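Local atomic coordinates of deseasin MCP-01 (Pseudoalteromonas sp., PDB entry 3VV3), a protein that degrades collagen as a serine protease of the subtilisin family, probably cleaving peptide bonds through a Ser-His-Asp triad. Residues D101-T112 against L255-Y266. Numbering follows the deposited sequence.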
loop_
_atom_site.group_PDB
_atom_site.type_symbol
_atom_site.label_atom_id
_atom_site.label_comp_id
_atom_site.label_asym_id
_atom_site.label_seq_id
_atom_site.Cartn_x
_atom_site.Cartn_y
_atom_site.Cartn_z
ATOM N N ASP A 101 1.075 15.294 7.618
ATOM C CA ASP A 101 1.166 14.192 6.676
ATOM C C ASP A 101 1.337 14.704 5.246
ATOM O O ASP A 101 0.467 15.405 4.716
ATOM C CB ASP A 101 -0.112 13.371 6.771
ATOM C CG ASP A 101 -0.070 12.113 5.935
ATOM O OD1 ASP A 101 1.019 11.754 5.426
ATOM O OD2 ASP A 101 -1.140 11.471 5.813
ATOM N N ASP A 102 2.456 14.345 4.628
ATOM C CA ASP A 102 2.718 14.703 3.233
ATOM C C ASP A 102 2.718 13.459 2.350
ATOM O O ASP A 102 3.217 13.494 1.225
ATOM C CB ASP A 102 4.050 15.450 3.100
ATOM C CG ASP A 102 5.219 14.666 3.670
ATOM O OD1 ASP A 102 5.019 13.503 4.079
ATOM O OD2 ASP A 102 6.340 15.216 3.708
ATOM N N GLU A 103 2.156 12.367 2.866
ATOM C CA GLU A 103 2.114 11.097 2.128
ATOM C C GLU A 103 0.684 10.626 1.930
ATOM O O GLU A 103 0.274 10.336 0.801
ATOM C CB GLU A 103 2.926 10.022 2.858
ATOM C CG GLU A 103 3.409 8.883 1.948
ATOM C CD GLU A 103 2.297 7.935 1.528
ATOM O OE1 GLU A 103 1.362 7.713 2.324
ATOM O OE2 GLU A 103 2.363 7.395 0.400
ATOM N N GLY A 104 -0.068 10.540 3.026
ATOM C CA GLY A 104 -1.480 10.175 2.971
ATOM C C GLY A 104 -1.929 9.078 3.923
ATOM O O GLY A 104 -3.063 9.084 4.426
ATOM N N HIS A 105 -1.041 8.115 4.157
ATOM C CA HIS A 105 -1.381 6.908 4.899
ATOM C C HIS A 105 -1.817 7.222 6.338
ATOM O O HIS A 105 -2.821 6.689 6.833
ATOM C CB HIS A 105 -0.168 5.969 4.883
ATOM C CG HIS A 105 -0.449 4.592 5.391
ATOM N ND1 HIS A 105 -0.257 4.232 6.709
ATOM C CD2 HIS A 105 -0.892 3.478 4.758
ATOM C CE1 HIS A 105 -0.584 2.962 6.873
ATOM N NE2 HIS A 105 -0.974 2.481 5.701
ATOM N N GLY A 106 -1.059 8.080 7.010
ATOM C CA GLY A 106 -1.332 8.389 8.405
ATOM C C GLY A 106 -2.645 9.118 8.587
ATOM O O GLY A 106 -3.327 8.957 9.601
ATOM N N THR A 107 -3.001 9.934 7.603
ATOM C CA THR A 107 -4.260 10.670 7.655
ATOM C C THR A 107 -5.429 9.719 7.460
ATOM O O THR A 107 -6.486 9.870 8.080
ATOM C CB THR A 107 -4.282 11.770 6.595
ATOM O OG1 THR A 107 -3.223 12.691 6.872
ATOM C CG2 THR A 107 -5.630 12.520 6.593
ATOM N N HIS A 108 -5.221 8.725 6.605
ATOM C CA HIS A 108 -6.244 7.720 6.351
ATOM C C HIS A 108 -6.560 6.932 7.626
ATOM O O HIS A 108 -7.730 6.802 8.013
ATOM C CB HIS A 108 -5.806 6.794 5.207
ATOM C CG HIS A 108 -6.932 6.005 4.612
ATOM N ND1 HIS A 108 -7.384 4.825 5.163
ATOM C CD2 HIS A 108 -7.697 6.234 3.517
ATOM C CE1 HIS A 108 -8.382 4.356 4.431
ATOM N NE2 HIS A 108 -8.592 5.192 3.428
ATOM N N VAL A 109 -5.530 6.419 8.297
ATOM C CA VAL A 109 -5.770 5.666 9.520
ATOM C C VAL A 109 -6.365 6.582 10.598
ATOM O O VAL A 109 -7.232 6.161 11.364
ATOM C CB VAL A 109 -4.514 4.903 10.033
ATOM C CG1 VAL A 109 -3.957 4.000 8.935
ATOM C CG2 VAL A 109 -3.446 5.852 10.510
ATOM N N SER A 110 -5.914 7.836 10.643
ATOM C CA SER A 110 -6.475 8.789 11.603
ATOM C C SER A 110 -7.985 8.987 11.435
ATOM O O SER A 110 -8.732 9.026 12.419
ATOM C CB SER A 110 -5.738 10.133 11.532
ATOM O OG SER A 110 -4.374 9.980 11.899
ATOM N N GLY A 111 -8.436 9.107 10.189
ATOM C CA GLY A 111 -9.858 9.275 9.903
ATOM C C GLY A 111 -10.701 8.083 10.331
ATOM O O GLY A 111 -11.853 8.227 10.731
ATOM N N THR A 112 -10.126 6.890 10.260
ATOM C CA THR A 112 -10.837 5.698 10.712
ATOM C C THR A 112 -10.988 5.691 12.237
ATOM O O THR A 112 -12.030 5.328 12.776
ATOM C CB THR A 112 -10.131 4.427 10.203
ATOM O OG1 THR A 112 -10.206 4.404 8.772
ATOM C CG2 THR A 112 -10.771 3.147 10.780
ATOM N N LEU A 255 -12.933 3.515 3.158
ATOM C CA LEU A 255 -12.904 4.924 2.799
ATOM C C LEU A 255 -12.527 5.760 4.018
ATOM O O LEU A 255 -13.069 5.557 5.099
ATOM C CB LEU A 255 -14.282 5.359 2.298
ATOM C CG LEU A 255 -14.434 6.839 1.932
ATOM C CD1 LEU A 255 -13.618 7.179 0.693
ATOM C CD2 LEU A 255 -15.901 7.190 1.728
ATOM N N SER A 256 -11.618 6.712 3.839
ATOM C CA SER A 256 -11.240 7.587 4.937
ATOM C C SER A 256 -10.652 8.886 4.405
ATOM O O SER A 256 -10.572 9.103 3.192
ATOM C CB SER A 256 -10.244 6.880 5.869
ATOM O OG SER A 256 -10.062 7.607 7.081
ATOM N N THR A 257 -10.256 9.752 5.328
ATOM C CA THR A 257 -9.619 11.021 5.007
ATOM C C THR A 257 -8.215 10.859 4.429
ATOM O O THR A 257 -7.434 10.035 4.912
ATOM C CB THR A 257 -9.474 11.863 6.290
ATOM O OG1 THR A 257 -8.921 11.043 7.330
ATOM C CG2 THR A 257 -10.837 12.371 6.763
ATOM N N VAL A 258 -7.891 11.668 3.420
ATOM C CA VAL A 258 -6.508 11.839 2.962
ATOM C C VAL A 258 -6.204 13.336 2.800
ATOM O O VAL A 258 -7.123 14.147 2.718
ATOM C CB VAL A 258 -6.207 11.082 1.651
ATOM C CG1 VAL A 258 -6.339 9.564 1.863
ATOM C CG2 VAL A 258 -7.126 11.554 0.532
ATOM N N PRO A 259 -4.918 13.708 2.760
ATOM C CA PRO A 259 -4.571 15.134 2.706
ATOM C C PRO A 259 -5.130 15.866 1.483
ATOM O O PRO A 259 -5.551 15.248 0.504
ATOM C CB PRO A 259 -3.038 15.121 2.689
ATOM C CG PRO A 259 -2.676 13.829 3.386
ATOM C CD PRO A 259 -3.720 12.860 2.892
ATOM N N GLY A 260 -5.139 17.193 1.554
ATOM C CA GLY A 260 -5.748 17.993 0.508
ATOM C C GLY A 260 -7.266 17.938 0.544
ATOM O O GLY A 260 -7.912 17.947 -0.504
ATOM N N ASN A 261 -7.831 17.855 1.750
ATOM C CA ASN A 261 -9.284 17.891 1.939
ATOM C C ASN A 261 -10.005 16.899 1.032
ATOM O O ASN A 261 -11.004 17.232 0.390
ATOM C CB ASN A 261 -9.821 19.310 1.705
ATOM C CG ASN A 261 -11.290 19.450 2.062
ATOM O OD1 ASN A 261 -11.832 18.672 2.844
ATOM N ND2 ASN A 261 -11.944 20.456 1.487
ATOM N N SER A 262 -9.490 15.678 0.984
ATOM C CA SER A 262 -10.056 14.651 0.122
ATOM C C SER A 262 -10.317 13.367 0.899
ATOM O O SER A 262 -10.066 13.288 2.104
ATOM C CB SER A 262 -9.120 14.358 -1.057
ATOM O OG SER A 262 -8.860 15.523 -1.825
ATOM N N TYR A 263 -10.827 12.365 0.190
ATOM C CA TYR A 263 -11.142 11.069 0.772
ATOM C C TYR A 263 -10.715 10.010 -0.223
ATOM O O TYR A 263 -10.736 10.245 -1.429
ATOM C CB TYR A 263 -12.643 10.970 1.085
ATOM C CG TYR A 263 -13.084 12.128 1.944
ATOM C CD1 TYR A 263 -13.412 13.357 1.372
ATOM C CD2 TYR A 263 -13.105 12.021 3.322
ATOM C CE1 TYR A 263 -13.780 14.437 2.155
ATOM C CE2 TYR A 263 -13.473 13.094 4.119
ATOM C CZ TYR A 263 -13.808 14.300 3.533
ATOM O OH TYR A 263 -14.168 15.367 4.333
ATOM N N ALA A 264 -10.302 8.854 0.286
ATOM C CA ALA A 264 -9.852 7.780 -0.581
ATOM C C ALA A 264 -10.098 6.430 0.064
ATOM O O ALA A 264 -10.198 6.316 1.288
ATOM C CB ALA A 264 -8.373 7.946 -0.909
ATOM N N THR A 265 -10.190 5.406 -0.772
ATOM C CA THR A 265 -10.434 4.049 -0.306
ATOM C C THR A 265 -9.143 3.243 -0.408
ATOM O O THR A 265 -8.557 3.137 -1.491
ATOM C CB THR A 265 -11.554 3.385 -1.127
ATOM O OG1 THR A 265 -12.767 4.119 -0.938
ATOM C CG2 THR A 265 -11.772 1.940 -0.699
ATOM N N TYR A 266 -8.698 2.701 0.725
ATOM C CA TYR A 266 -7.495 1.868 0.801
ATOM C C TYR A 266 -7.875 0.509 1.364
ATOM O O TYR A 266 -8.867 0.372 2.088
ATOM C CB TYR A 266 -6.458 2.448 1.778
ATOM C CG TYR A 266 -5.766 3.752 1.424
ATOM C CD1 TYR A 266 -6.199 4.560 0.390
ATOM C CD2 TYR A 266 -4.666 4.174 2.167
ATOM C CE1 TYR A 266 -5.538 5.760 0.099
ATOM C CE2 TYR A 266 -4.014 5.352 1.887
ATOM C CZ TYR A 266 -4.451 6.139 0.854
ATOM O OH TYR A 266 -3.781 7.313 0.589
HETATM O O HOH W 1 -0.943 6.854 0.694
HETATM O O HOH W 2 -12.846 4.758 7.794
#
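His108 slots its imidazole between Ser256 and Tyr266, and its atoms can be followed outward. Its CB lies 3.6 Å from Thr257 O. With CG anti to the backbone N (chi1 -163°), this torsion brings the ring up against the hairpin of strands 255-258 and 262-266. Ser256 CB lies over the centre of one face, 3.3 Å from the ring centroid and almost on the normal, about equally far from all five ring atoms: a CH-pi contact. The opposite face carries Tyr266 in an offset stack, planes 5° apart and centroids separated by 4.1 Å. CD2 has Val258 CG1 at its edge, and at the tip NE2 donates to Ala264 O over 2.9 Å. That bond is bent, 136° at the hydrogen; Ala264 O lies near the ring plane, while NE2 sits above the carbonyl plane, on the face opposite Ser256 N. Stack and bond together fix the ring's rotation.

Two hydroxyls tie the hairpin to helix carbonyls that also accept helix N-H groups. Ser256 OG reaches His108 O at 2.6 Å, in the carbonyl plane on a lone pair, whereas Thr257 OG1 meets Thr107 O from above its plane.

Pro259 CG rests 3.7 Å from both Thr107 OG1 and Asp101 OD2. Asp101 OD1 accepts from Glu103 N (an Asx turn) and, from the same face, from Gly104 N, which completes an Asx motif; OD2 takes Thr107 OG1 through its anti lone pair, and Thr107 N. With an alanine here in place of Asp101, these donors would probably lose their shared acceptor, and the turn before the helix is likely to shift.

His105 begins this helix, its ND1 hydrogen-bonded to Asp50 OD1 and its NE2 weakly to Ser270 OG, consistent with the subtilisin catalytic triad; the hairpin thus packs against the helix bearing the probable catalytic histidine in the subtilase fold.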